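Local coordinates for protein 2-dehydro-3-deoxy-D-arabinonate dehydratase (PDB 2Q1C) that catalyses the metal-dependent dehydration of 2-dehydro-3-deoxy-D-arabinonate to 2,5-dioxopentanoate, a step in the pentose oxidation pathway that leads to 2-oxoglutarate, at residues E143-V148 against I251-T256; D163-R168 against K182-C187; Y159-D164 against F190-V195. All blocks are in the same frame, centred on the assembly; numbering follows the deposited sequence.

Contact 1 (E143-V148 against I251-T256); sequences EPELAV and ILTTGT. With CA (calcium ion), chain B; 2KT (2-ketobutyric acid), chain C.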
ATOM      1  N   GLU A 143       2.330 -19.784  33.003  1.00 36.37           N
ATOM      2  CA  GLU A 143       1.529 -20.981  32.773  1.00 36.02           C
ATOM      3  C   GLU A 143       1.961 -21.679  31.481  1.00 35.76           C
ATOM      4  O   GLU A 143       1.556 -21.277  30.386  1.00 35.76           O
ATOM      5  CB  GLU A 143       0.033 -20.651  32.784  1.00 35.98           C
ATOM      6  CG  GLU A 143      -0.471 -20.120  34.132  1.00 36.06           C
ATOM      7  CD  GLU A 143      -1.983 -19.928  34.191  1.00 36.22           C
ATOM      8  OE1 GLU A 143      -2.480 -19.449  35.234  1.00 36.56           O
ATOM      9  OE2 GLU A 143      -2.681 -20.252  33.206  1.00 36.39           O
ATOM     10  N   PRO A 144       2.815 -22.715  31.609  1.00 35.50           N
ATOM     11  CA  PRO A 144       3.333 -23.487  30.477  1.00 35.25           C
ATOM     12  C   PRO A 144       2.230 -24.288  29.792  1.00 35.03           C
ATOM     13  O   PRO A 144       1.588 -25.132  30.425  1.00 35.02           O
ATOM     14  CB  PRO A 144       4.359 -24.423  31.129  1.00 35.21           C
ATOM     15  CG  PRO A 144       3.942 -24.528  32.546  1.00 35.29           C
ATOM     16  CD  PRO A 144       3.348 -23.201  32.895  1.00 35.46           C
ATOM     17  N   GLU A 145       2.007 -24.013  28.511  1.00 34.80           N
ATOM     18  CA  GLU A 145       0.876 -24.602  27.792  1.00 34.67           C
ATOM     19  C   GLU A 145       1.207 -25.009  26.359  1.00 34.57           C
ATOM     20  O   GLU A 145       2.053 -24.397  25.705  1.00 34.65           O
ATOM     21  CB  GLU A 145      -0.311 -23.635  27.783  1.00 34.56           C
ATOM     22  CG  GLU A 145      -0.812 -23.250  29.165  1.00 34.53           C
ATOM     23  CD  GLU A 145      -2.013 -22.326  29.138  1.00 34.66           C
ATOM     24  OE1 GLU A 145      -2.179 -21.552  30.105  1.00 34.38           O
ATOM     25  OE2 GLU A 145      -2.799 -22.376  28.167  1.00 34.84           O
ATOM     26  N   LEU A 146       0.534 -26.055  25.889  1.00 34.46           N
ATOM     27  CA  LEU A 146       0.548 -26.418  24.480  1.00 34.39           C
ATOM     28  C   LEU A 146      -0.469 -25.542  23.762  1.00 34.41           C
ATOM     29  O   LEU A 146      -1.617 -25.431  24.195  1.00 34.44           O
ATOM     30  CB  LEU A 146       0.204 -27.900  24.291  1.00 34.42           C
ATOM     31  CG  LEU A 146       0.038 -28.446  22.865  1.00 34.32           C
ATOM     32  CD1 LEU A 146       1.360 -28.453  22.099  1.00 34.23           C
ATOM     33  CD2 LEU A 146      -0.561 -29.839  22.908  1.00 34.26           C
ATOM     34  N   ALA A 147      -0.039 -24.915  22.673  1.00 34.41           N
ATOM     35  CA  ALA A 147      -0.898 -24.004  21.929  1.00 34.54           C
ATOM     36  C   ALA A 147      -1.044 -24.428  20.471  1.00 34.64           C
ATOM     37  O   ALA A 147      -0.092 -24.921  19.861  1.00 34.71           O
ATOM     38  CB  ALA A 147      -0.370 -22.585  22.026  1.00 34.41           C
ATOM     39  N   VAL A 148      -2.242 -24.238  19.924  1.00 34.72           N
ATOM     40  CA  VAL A 148      -2.509 -24.555  18.519  1.00 34.82           C
ATOM     41  C   VAL A 148      -2.722 -23.303  17.672  1.00 34.97           C
ATOM     42  O   VAL A 148      -3.338 -22.332  18.123  1.00 34.95           O
ATOM     43  CB  VAL A 148      -3.720 -25.515  18.344  1.00 34.81           C
ATOM     44  CG1 VAL A 148      -3.330 -26.936  18.701  1.00 34.75           C
ATOM     45  CG2 VAL A 148      -4.931 -25.051  19.164  1.00 34.66           C
ATOM     46  N   ILE A 251      -4.212 -18.115  17.590  1.00 33.36           N
ATOM     47  CA  ILE A 251      -3.623 -19.094  18.494  1.00 33.40           C
ATOM     48  C   ILE A 251      -4.563 -19.374  19.662  1.00 33.47           C
ATOM     49  O   ILE A 251      -5.065 -18.449  20.307  1.00 33.34           O
ATOM     50  CB  ILE A 251      -2.223 -18.662  19.009  1.00 33.34           C
ATOM     51  CG1 ILE A 251      -1.205 -18.666  17.864  1.00 33.45           C
ATOM     52  CG2 ILE A 251      -1.745 -19.599  20.115  1.00 33.42           C
ATOM     53  CD1 ILE A 251       0.167 -18.094  18.226  1.00 33.41           C
ATOM     54  N   LEU A 252      -4.810 -20.658  19.905  1.00 33.67           N
ATOM     55  CA  LEU A 252      -5.526 -21.102  21.094  1.00 33.91           C
ATOM     56  C   LEU A 252      -4.566 -21.841  22.016  1.00 34.12           C
ATOM     57  O   LEU A 252      -3.890 -22.787  21.597  1.00 34.10           O
ATOM     58  CB  LEU A 252      -6.716 -21.998  20.724  1.00 33.84           C
ATOM     59  CG  LEU A 252      -7.558 -22.580  21.870  1.00 33.80           C
ATOM     60  CD1 LEU A 252      -8.278 -21.492  22.664  1.00 33.60           C
ATOM     61  CD2 LEU A 252      -8.552 -23.599  21.339  1.00 33.87           C
ATOM     62  N   THR A 253      -4.508 -21.399  23.269  1.00 34.33           N
ATOM     63  CA  THR A 253      -3.661 -22.039  24.272  1.00 34.59           C
ATOM     64  C   THR A 253      -4.506 -22.927  25.198  1.00 34.85           C
ATOM     65  O   THR A 253      -5.527 -22.487  25.735  1.00 34.85           O
ATOM     66  CB  THR A 253      -2.781 -21.004  25.030  1.00 34.48           C
ATOM     67  OG1 THR A 253      -1.900 -21.681  25.929  1.00 34.85           O
ATOM     68  CG2 THR A 253      -3.618 -19.992  25.795  1.00 34.29           C
ATOM     69  N   THR A 254      -4.073 -24.177  25.366  1.00 35.14           N
ATOM     70  CA  THR A 254      -4.953 -25.253  25.854  1.00 35.51           C
ATOM     71  C   THR A 254      -5.075 -25.452  27.371  1.00 35.87           C
ATOM     72  O   THR A 254      -5.704 -26.415  27.817  1.00 35.98           O
ATOM     73  CB  THR A 254      -4.587 -26.610  25.211  1.00 35.43           C
ATOM     74  OG1 THR A 254      -3.227 -26.932  25.521  1.00 35.46           O
ATOM     75  CG2 THR A 254      -4.771 -26.562  23.698  1.00 35.36           C
ATOM     76  N   GLY A 255      -4.488 -24.555  28.161  1.00 36.25           N
ATOM     77  CA  GLY A 255      -4.544 -24.673  29.622  1.00 36.76           C
ATOM     78  C   GLY A 255      -3.311 -25.325  30.222  1.00 37.13           C
ATOM     79  O   GLY A 255      -2.617 -26.094  29.551  1.00 37.10           O
ATOM     80  N   THR A 256      -3.043 -25.014  31.489  1.00 37.52           N
ATOM     81  CA  THR A 256      -1.841 -25.499  32.173  1.00 38.00           C
ATOM     82  C   THR A 256      -2.127 -26.562  33.239  1.00 38.40           C
ATOM     83  O   THR A 256      -3.261 -26.708  33.702  1.00 38.56           O
ATOM     84  CB  THR A 256      -1.030 -24.332  32.801  1.00 37.95           C
ATOM     85  OG1 THR A 256       0.268 -24.799  33.186  1.00 37.94           O
ATOM     86  CG2 THR A 256      -1.748 -23.744  34.019  1.00 37.83           C
TER
HETATM   87 CA    CA B 294      -3.902 -20.516  31.333  1.00 37.26          CA
HETATM   88  C4  2KT C 295      -7.562 -19.824  34.332  1.00 40.00           C
HETATM   89  C3  2KT C 295      -7.478 -21.027  33.896  1.00 40.37           C
HETATM   90  C2  2KT C 295      -6.388 -21.241  33.294  1.00 40.51           C
HETATM   91  O3  2KT C 295      -5.758 -20.305  32.812  1.00 40.56           O
HETATM   92  C   2KT C 295      -5.911 -22.488  33.163  1.00 40.51           C
HETATM   93  OXT 2KT C 295      -6.541 -23.458  33.641  1.00 40.73           O
HETATM   94  O   2KT C 295      -4.828 -22.665  32.555  1.00 40.36           O
HETATM   95  O   HOH W   1      -5.095 -21.310  29.342  1.00 35.36           O

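Contact 2 (D163-R168 against K182-C187); sequences DDVSAR and KIYAGC. With CA (calcium ion), chain B; 2KT (2-ketobutyric acid), chain C.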
ATOM      1  N   ASP A 163       3.419 -19.319  26.818  1.00 32.27           N
ATOM      2  CA  ASP A 163       3.392 -18.895  28.210  1.00 32.40           C
ATOM      3  C   ASP A 163       2.226 -17.931  28.417  1.00 32.43           C
ATOM      4  O   ASP A 163       2.256 -16.791  27.946  1.00 32.42           O
ATOM      5  CB  ASP A 163       4.720 -18.230  28.596  1.00 32.52           C
ATOM      6  CG  ASP A 163       4.870 -18.008  30.105  1.00 33.03           C
ATOM      7  OD1 ASP A 163       3.860 -18.008  30.844  1.00 33.17           O
ATOM      8  OD2 ASP A 163       6.020 -17.818  30.556  1.00 33.81           O
ATOM      9  N   ASP A 164       1.195 -18.409  29.109  1.00 32.49           N
ATOM     10  CA  ASP A 164       0.088 -17.567  29.543  1.00 32.56           C
ATOM     11  C   ASP A 164       0.461 -16.959  30.896  1.00 32.72           C
ATOM     12  O   ASP A 164       0.247 -17.566  31.946  1.00 32.79           O
ATOM     13  CB  ASP A 164      -1.212 -18.386  29.611  1.00 32.44           C
ATOM     14  CG  ASP A 164      -2.357 -17.644  30.297  1.00 32.37           C
ATOM     15  OD1 ASP A 164      -2.346 -16.396  30.360  1.00 32.38           O
ATOM     16  OD2 ASP A 164      -3.282 -18.324  30.785  1.00 32.16           O
ATOM     17  N   VAL A 165       1.041 -15.763  30.858  1.00 32.96           N
ATOM     18  CA  VAL A 165       1.516 -15.100  32.070  1.00 33.22           C
ATOM     19  C   VAL A 165       0.315 -14.527  32.822  1.00 33.51           C
ATOM     20  O   VAL A 165      -0.425 -13.704  32.284  1.00 33.56           O
ATOM     21  CB  VAL A 165       2.567 -14.001  31.747  1.00 33.22           C
ATOM     22  CG1 VAL A 165       3.216 -13.478  33.015  1.00 33.04           C
ATOM     23  CG2 VAL A 165       3.639 -14.544  30.798  1.00 33.10           C
ATOM     24  N   SER A 166       0.124 -14.981  34.060  1.00 33.93           N
ATOM     25  CA  SER A 166      -1.074 -14.651  34.841  1.00 34.27           C
ATOM     26  C   SER A 166      -0.749 -14.027  36.199  1.00 34.47           C
ATOM     27  O   SER A 166      -0.032 -14.624  37.009  1.00 34.43           O
ATOM     28  CB  SER A 166      -1.937 -15.903  35.048  1.00 34.27           C
ATOM     29  OG  SER A 166      -2.082 -16.647  33.850  1.00 34.33           O
ATOM     30  N   ALA A 167      -1.287 -12.832  36.442  1.00 34.74           N
ATOM     31  CA  ALA A 167      -1.165 -12.162  37.738  1.00 34.94           C
ATOM     32  C   ALA A 167      -2.132 -12.805  38.731  1.00 35.26           C
ATOM     33  O   ALA A 167      -3.207 -12.265  39.016  1.00 35.31           O
ATOM     34  CB  ALA A 167      -1.434 -10.673  37.597  1.00 34.77           C
ATOM     35  N   ARG A 168      -1.720 -13.956  39.261  1.00 35.61           N
ATOM     36  CA  ARG A 168      -2.577 -14.839  40.058  1.00 35.93           C
ATOM     37  C   ARG A 168      -3.207 -14.216  41.304  1.00 36.20           C
ATOM     38  O   ARG A 168      -4.281 -14.644  41.735  1.00 36.25           O
ATOM     39  CB  ARG A 168      -1.812 -16.106  40.443  1.00 35.92           C
ATOM     40  CG  ARG A 168      -1.572 -17.076  39.292  1.00 36.30           C
ATOM     41  CD  ARG A 168      -2.864 -17.736  38.823  1.00 36.84           C
ATOM     42  NE  ARG A 168      -3.557 -18.411  39.916  1.00 37.68           N
ATOM     43  CZ  ARG A 168      -3.271 -19.639  40.345  1.00 38.40           C
ATOM     44  NH1 ARG A 168      -2.302 -20.345  39.774  1.00 38.33           N
ATOM     45  NH2 ARG A 168      -3.957 -20.161  41.353  1.00 39.01           N
ATOM     46  N   LYS A 182      -4.742 -11.105  33.073  1.00 34.52           N
ATOM     47  CA  LYS A 182      -4.323 -11.887  31.905  1.00 34.23           C
ATOM     48  C   LYS A 182      -3.885 -11.045  30.706  1.00 34.06           C
ATOM     49  O   LYS A 182      -3.024 -11.471  29.938  1.00 34.05           O
ATOM     50  CB  LYS A 182      -5.441 -12.846  31.474  1.00 34.25           C
ATOM     51  CG  LYS A 182      -5.752 -13.972  32.456  1.00 34.19           C
ATOM     52  CD  LYS A 182      -4.841 -15.170  32.257  1.00 34.21           C
ATOM     53  CE  LYS A 182      -5.381 -16.389  32.983  1.00 34.31           C
ATOM     54  NZ  LYS A 182      -4.485 -17.571  32.835  1.00 34.71           N
ATOM     55  N   ILE A 183      -4.483  -9.865  30.544  1.00 33.83           N
ATOM     56  CA  ILE A 183      -4.286  -9.044  29.342  1.00 33.55           C
ATOM     57  C   ILE A 183      -3.516  -7.752  29.637  1.00 33.37           C
ATOM     58  O   ILE A 183      -4.074  -6.802  30.197  1.00 33.42           O
ATOM     59  CB  ILE A 183      -5.644  -8.700  28.650  1.00 33.60           C
ATOM     60  CG1 ILE A 183      -6.512  -9.958  28.490  1.00 33.52           C
ATOM     61  CG2 ILE A 183      -5.410  -7.998  27.306  1.00 33.46           C
ATOM     62  CD1 ILE A 183      -7.972  -9.685  28.161  1.00 33.56           C
ATOM     63  N   TYR A 184      -2.240  -7.727  29.249  1.00 33.00           N
ATOM     64  CA  TYR A 184      -1.382  -6.546  29.408  1.00 32.65           C
ATOM     65  C   TYR A 184      -0.149  -6.634  28.506  1.00 32.41           C
ATOM     66  O   TYR A 184       0.037  -7.627  27.802  1.00 32.36           O
ATOM     67  CB  TYR A 184      -0.975  -6.346  30.878  1.00 32.64           C
ATOM     68  CG  TYR A 184      -0.298  -7.542  31.516  1.00 32.61           C
ATOM     69  CD1 TYR A 184       1.090  -7.671  31.500  1.00 32.68           C
ATOM     70  CD2 TYR A 184      -1.044  -8.539  32.143  1.00 32.49           C
ATOM     71  CE1 TYR A 184       1.718  -8.762  32.084  1.00 32.41           C
ATOM     72  CE2 TYR A 184      -0.424  -9.640  32.730  1.00 32.45           C
ATOM     73  CZ  TYR A 184       0.958  -9.743  32.697  1.00 32.57           C
ATOM     74  OH  TYR A 184       1.583 -10.823  33.276  1.00 32.61           O
ATOM     75  N   ALA A 185       0.683  -5.595  28.522  1.00 32.17           N
ATOM     76  CA  ALA A 185       1.917  -5.578  27.730  1.00 31.92           C
ATOM     77  C   ALA A 185       2.894  -6.646  28.217  1.00 31.73           C
ATOM     78  O   ALA A 185       3.292  -6.649  29.380  1.00 31.69           O
ATOM     79  CB  ALA A 185       2.563  -4.201  27.771  1.00 31.87           C
ATOM     80  N   GLY A 186       3.266  -7.553  27.319  1.00 31.55           N
ATOM     81  CA  GLY A 186       4.178  -8.644  27.648  1.00 31.42           C
ATOM     82  C   GLY A 186       3.534  -9.745  28.474  1.00 31.36           C
ATOM     83  O   GLY A 186       4.212 -10.426  29.249  1.00 31.42           O
ATOM     84  N   CYS A 187       2.226  -9.927  28.301  1.00 31.17           N
ATOM     85  CA  CYS A 187       1.467 -10.920  29.059  1.00 30.94           C
ATOM     86  C   CYS A 187       1.519 -12.306  28.423  1.00 30.89           C
ATOM     87  O   CYS A 187       0.997 -13.273  28.986  1.00 30.91           O
ATOM     88  CB  CYS A 187       0.009 -10.479  29.190  1.00 31.00           C
ATOM     89  SG  CYS A 187      -0.952 -10.579  27.649  1.00 30.77           S
TER
HETATM   90 CA    CA B 294      -3.902 -20.516  31.333  1.00 37.26          CA
HETATM   91  C4  2KT C 295      -7.562 -19.824  34.332  1.00 40.00           C
HETATM   92  C3  2KT C 295      -7.478 -21.027  33.896  1.00 40.37           C
HETATM   93  C2  2KT C 295      -6.388 -21.241  33.294  1.00 40.51           C
HETATM   94  O3  2KT C 295      -5.758 -20.305  32.812  1.00 40.56           O
HETATM   95  C   2KT C 295      -5.911 -22.488  33.163  1.00 40.51           C
HETATM   96  OXT 2KT C 295      -6.541 -23.458  33.641  1.00 40.73           O
HETATM   97  O   2KT C 295      -4.828 -22.665  32.555  1.00 40.36           O
HETATM   98  O   HOH W   1      -5.095 -21.310  29.342  1.00 35.36           O

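Contact 3 (Y159-D164 against F190-V195); sequences YTIMDD and FGPVIV. With CA (calcium ion), chain B.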
ATOM      1  N   TYR A 159       1.410 -26.500  15.982  1.00 33.73           N
ATOM      2  CA  TYR A 159       1.571 -26.442  17.438  1.00 33.53           C
ATOM      3  C   TYR A 159       2.748 -25.558  17.839  1.00 33.24           C
ATOM      4  O   TYR A 159       3.726 -25.439  17.100  1.00 33.13           O
ATOM      5  CB  TYR A 159       1.787 -27.842  18.016  1.00 33.70           C
ATOM      6  CG  TYR A 159       0.692 -28.836  17.708  1.00 33.98           C
ATOM      7  CD1 TYR A 159      -0.328 -29.085  18.627  1.00 34.18           C
ATOM      8  CD2 TYR A 159       0.681 -29.542  16.503  1.00 34.11           C
ATOM      9  CE1 TYR A 159      -1.335 -30.002  18.351  1.00 34.15           C
ATOM     10  CE2 TYR A 159      -0.321 -30.458  16.216  1.00 34.25           C
ATOM     11  CZ  TYR A 159      -1.324 -30.683  17.144  1.00 34.19           C
ATOM     12  OH  TYR A 159      -2.317 -31.591  16.862  1.00 34.42           O
ATOM     13  N   THR A 160       2.644 -24.947  19.016  1.00 32.98           N
ATOM     14  CA  THR A 160       3.740 -24.171  19.597  1.00 32.78           C
ATOM     15  C   THR A 160       3.686 -24.203  21.129  1.00 32.71           C
ATOM     16  O   THR A 160       2.692 -24.637  21.716  1.00 32.66           O
ATOM     17  CB  THR A 160       3.755 -22.702  19.074  1.00 32.81           C
ATOM     18  OG1 THR A 160       4.972 -22.054  19.475  1.00 32.68           O
ATOM     19  CG2 THR A 160       2.557 -21.908  19.595  1.00 32.62           C
ATOM     20  N   ILE A 161       4.769 -23.757  21.763  1.00 32.59           N
ATOM     21  CA  ILE A 161       4.815 -23.555  23.209  1.00 32.44           C
ATOM     22  C   ILE A 161       4.290 -22.154  23.508  1.00 32.40           C
ATOM     23  O   ILE A 161       4.708 -21.192  22.864  1.00 32.42           O
ATOM     24  CB  ILE A 161       6.264 -23.655  23.739  1.00 32.45           C
ATOM     25  CG1 ILE A 161       6.910 -24.981  23.326  1.00 32.40           C
ATOM     26  CG2 ILE A 161       6.300 -23.471  25.252  1.00 32.52           C
ATOM     27  CD1 ILE A 161       8.425 -24.935  23.265  1.00 32.48           C
ATOM     28  N   MET A 162       3.388 -22.032  24.480  1.00 32.27           N
ATOM     29  CA  MET A 162       2.918 -20.710  24.906  1.00 32.22           C
ATOM     30  C   MET A 162       2.977 -20.510  26.417  1.00 32.23           C
ATOM     31  O   MET A 162       2.633 -21.407  27.190  1.00 32.23           O
ATOM     32  CB  MET A 162       1.508 -20.410  24.376  1.00 32.29           C
ATOM     33  CG  MET A 162       0.941 -19.055  24.829  1.00 32.14           C
ATOM     34  SD  MET A 162      -0.400 -18.393  23.825  1.00 32.13           S
ATOM     35  CE  MET A 162       0.485 -17.809  22.383  1.00 31.85           C
ATOM     36  N   ASP A 163       3.419 -19.319  26.818  1.00 32.27           N
ATOM     37  CA  ASP A 163       3.392 -18.895  28.210  1.00 32.40           C
ATOM     38  C   ASP A 163       2.226 -17.931  28.417  1.00 32.43           C
ATOM     39  O   ASP A 163       2.256 -16.791  27.946  1.00 32.42           O
ATOM     40  CB  ASP A 163       4.720 -18.230  28.596  1.00 32.52           C
ATOM     41  CG  ASP A 163       4.870 -18.008  30.105  1.00 33.03           C
ATOM     42  OD1 ASP A 163       3.860 -18.008  30.844  1.00 33.17           O
ATOM     43  OD2 ASP A 163       6.020 -17.818  30.556  1.00 33.81           O
ATOM     44  N   ASP A 164       1.195 -18.409  29.109  1.00 32.49           N
ATOM     45  CA  ASP A 164       0.088 -17.567  29.543  1.00 32.56           C
ATOM     46  C   ASP A 164       0.461 -16.959  30.896  1.00 32.72           C
ATOM     47  O   ASP A 164       0.247 -17.566  31.946  1.00 32.79           O
ATOM     48  CB  ASP A 164      -1.212 -18.386  29.611  1.00 32.44           C
ATOM     49  CG  ASP A 164      -2.357 -17.644  30.297  1.00 32.37           C
ATOM     50  OD1 ASP A 164      -2.346 -16.396  30.360  1.00 32.38           O
ATOM     51  OD2 ASP A 164      -3.282 -18.324  30.785  1.00 32.16           O
ATOM     52  N   PHE A 190       5.326 -16.955  23.007  1.00 31.66           N
ATOM     53  CA  PHE A 190       5.245 -18.206  22.248  1.00 31.94           C
ATOM     54  C   PHE A 190       6.413 -18.408  21.290  1.00 32.30           C
ATOM     55  O   PHE A 190       7.090 -17.454  20.907  1.00 32.29           O
ATOM     56  CB  PHE A 190       3.901 -18.335  21.512  1.00 31.85           C
ATOM     57  CG  PHE A 190       3.704 -17.338  20.406  1.00 31.56           C
ATOM     58  CD1 PHE A 190       3.890 -17.712  19.079  1.00 31.31           C
ATOM     59  CD2 PHE A 190       3.315 -16.030  20.688  1.00 31.32           C
ATOM     60  CE1 PHE A 190       3.706 -16.796  18.049  1.00 31.42           C
ATOM     61  CE2 PHE A 190       3.131 -15.107  19.667  1.00 31.28           C
ATOM     62  CZ  PHE A 190       3.326 -15.491  18.344  1.00 31.53           C
ATOM     63  N   GLY A 191       6.634 -19.664  20.910  1.00 32.89           N
ATOM     64  CA  GLY A 191       7.745 -20.047  20.044  1.00 33.66           C
ATOM     65  C   GLY A 191       8.494 -21.253  20.591  1.00 34.29           C
ATOM     66  O   GLY A 191       7.917 -22.065  21.317  1.00 34.34           O
ATOM     67  N   PRO A 192       9.784 -21.395  20.235  1.00 34.75           N
ATOM     68  CA  PRO A 192      10.522 -20.560  19.285  1.00 35.16           C
ATOM     69  C   PRO A 192      10.117 -20.838  17.835  1.00 35.56           C
ATOM     70  O   PRO A 192      10.397 -20.031  16.946  1.00 35.54           O
ATOM     71  CB  PRO A 192      11.977 -20.972  19.520  1.00 35.13           C
ATOM     72  CG  PRO A 192      11.895 -22.369  20.010  1.00 34.99           C
ATOM     73  CD  PRO A 192      10.633 -22.454  20.813  1.00 34.77           C
ATOM     74  N   VAL A 193       9.462 -21.975  17.616  1.00 36.12           N
ATOM     75  CA  VAL A 193       8.961 -22.355  16.297  1.00 36.75           C
ATOM     76  C   VAL A 193       7.480 -22.721  16.350  1.00 37.27           C
ATOM     77  O   VAL A 193       6.911 -22.917  17.429  1.00 37.41           O
ATOM     78  CB  VAL A 193       9.752 -23.551  15.678  1.00 36.66           C
ATOM     79  CG1 VAL A 193      11.177 -23.144  15.318  1.00 36.71           C
ATOM     80  CG2 VAL A 193       9.744 -24.763  16.608  1.00 36.68           C
ATOM     81  N   ILE A 194       6.858 -22.794  15.178  1.00 37.89           N
ATOM     82  CA  ILE A 194       5.547 -23.407  15.041  1.00 38.45           C
ATOM     83  C   ILE A 194       5.736 -24.648  14.183  1.00 38.96           C
ATOM     84  O   ILE A 194       6.111 -24.553  13.011  1.00 38.97           O
ATOM     85  CB  ILE A 194       4.499 -22.439  14.435  1.00 38.44           C
ATOM     86  CG1 ILE A 194       4.167 -21.333  15.442  1.00 38.43           C
ATOM     87  CG2 ILE A 194       3.221 -23.190  14.028  1.00 38.22           C
ATOM     88  CD1 ILE A 194       3.533 -20.107  14.831  1.00 38.68           C
ATOM     89  N   VAL A 195       5.518 -25.809  14.794  1.00 39.64           N
ATOM     90  CA  VAL A 195       5.644 -27.086  14.098  1.00 40.34           C
ATOM     91  C   VAL A 195       4.348 -27.401  13.359  1.00 40.82           C
ATOM     92  O   VAL A 195       3.256 -27.138  13.865  1.00 40.83           O
ATOM     93  CB  VAL A 195       6.033 -28.256  15.054  1.00 40.30           C
ATOM     94  CG1 VAL A 195       7.377 -27.989  15.710  1.00 40.42           C
ATOM     95  CG2 VAL A 195       4.966 -28.493  16.119  1.00 40.31           C
TER
HETATM   96 CA    CA B 294      -3.902 -20.516  31.333  1.00 37.26          CA
HETATM   97  O   HOH W   1      -5.095 -21.310  29.342  1.00 35.36           O

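Contact 1 (E143-V148 against I251-T256)
Glu145 reaches across to Thr253 and Gly255 with CG beside its own backbone N (chi1 -59°) and the rest of the chain extended. At Thr253 the hydroxyl points away from the residue's own N (chi1 -176°), toward that carboxylate. The two side chains cross at about a right angle. Thr253 OG1 donates to Glu145 OE2 at 2.5 Å. Gly255 N donates to the same Glu145 OE2 at 2.8 Å. These two donors come from opposite faces of the carboxylate, and a bound water gives OE2 a third hydrogen bond. The grip on OE2 probably fixes the rotation of the group. Its other oxygen, Glu145 OE1, binds the calcium ion at 2.4 Å. Gly255 has backbone angles at which a side chain would be jammed against the carbonyl of Thr254.

Glu143 brings OE2 to the same metal, and its OE1 forms a salt bridge with Arg89. The methyl of Thr256 lies across this chain, with CG2 3.7 Å from Glu143 OE2. Thr256 OG1 donates to Pro144 O at 3.1 Å, from above the carbonyl plane. Thr256 N points to the ligand and donates to O of 2-ketobutyric acid at 3.1 Å in a fairly straight bond (160°).

Farther from the metal, Leu146 O accepts from both N and OG1 of Thr254. Val148 and Leu252 form an antiparallel hydrogen-bonded pair, and Val148 CG2 packs beside Leu252 CB. Ala147 faces Thr253 in a non-hydrogen-bonded pair. This antiparallel pairing gives way, at the Glu143 and Thr256 ends of the segments, to the active site. There Glu143 and Glu145, with Asp164, form the acidic metal site of this FAH-family enzyme, and Thr256 binds the substrate.

Contact 2 (D163-R168 against K182-C187)
Val165 and Cys187 lie side by side, with CA atoms 5.2 Å apart, and Ser166 approaches Lys182 in the same way. Segment 163-168 continues from a strand that holds Asp163 and Asp164. Segment 182-187 starts at the last residue of a helix and folds into a type II beta turn from Tyr184 to Cys187. One backbone bond joins them, from Val165 N to Cys187 O at 3.1 Å. The pairing places a metal ligand on a strand beside a substrate-binding lysine at a helix end, in the active site of the FAH-type fold.

Lys182 bends at chi2 (-85°) and then runs extended to the site. Lys182 NZ donates to Asp164 OD2 at 2.5 Å in a salt bridge. It also donates to Ser166 OG at 2.8 Å. Its third bond goes to the ligand, from Lys182 NZ to O3 of 2-ketobutyric acid at 3.0 Å. Asp164 OD2 also binds the calcium ion, while Asp164 OD1 pairs with Lys118. Away from the metal, Val165 CG1 packs at the hydroxyl end of Tyr184, whose OH is hydrogen-bonded to Ala132 O. Trp77 of a second subunit packs on Ile183, and Asp243 of that subunit on Tyr184.

Contact 3 (Y159-D164 against F190-V195)
Met162 and Phe190 form the closely packed part of this contact. They are an antiparallel non-hydrogen-bonded pair, and their side chains lie side by side on one face of the sheet. Met162 bends at chi3 (-76°), which lays CE 3.6 Å from Phe190 CB and obliquely against the ring. Next to them, Gly191 N donates to Ile161 O at 3.1 Å. At the other end Tyr159 and Val195 exchange two backbone bonds, and Tyr159 CB rests 3.8 Å from Val195 CG2. These two side chains share their face with Ile161.

The looser part lies between these pairings. The register shifts by two residues in a beta bulge, and the chain turns a corner at Pro192, which follows a cis peptide bond. The apolar touch at the corner is light, Ile161 CD1 to Pro192 CD at 4.1 Å, and CB and CD1 of Ile161 lie against Gly191 O. The side chain of Val193 makes little of the contact, but its carbonyl is used: Thr160 OG1 donates to Val193 O at 2.9 Å. With valine in place of Thr160, Val193 O would probably lose this donor and the corner would be less firmly tied to the strand. The loose part does not open to solvent, since all the touching residues are buried.

Strand 156-164 lies between strands 144-150 and 188-196. Met162 also packs on Ile251 and Thr253 of strand 250-253, Phe190 touches Pro70, Pro73 and Ile251, and Ile161 lies on Ile274 and Ile276 of strand 271-276.

In the fold
Strand 156-164 is common to contacts 2 and 3, which share Asp163 and Asp164. Strand 144-150 of contact 1 pairs with 250-253 and with 156-164, and 156-164 pairs with 188-196. Contact 1 is about 8 Å from contact 3 and 13 Å from contact 2, centre to centre, and contacts 2 and 3 are about 15 Å apart. Along the chain, contacts 2 and 3 both fall inside the loop closed by contact 1. Contacts 1 and 2 together supply the three carboxylates on the metal, and Thr256 and Lys182 on the ligand. From Asp164 at the metal, contact 3 leads along strand 156-164 to its pairing with strand 188-196, which also pairs with strand 2-8.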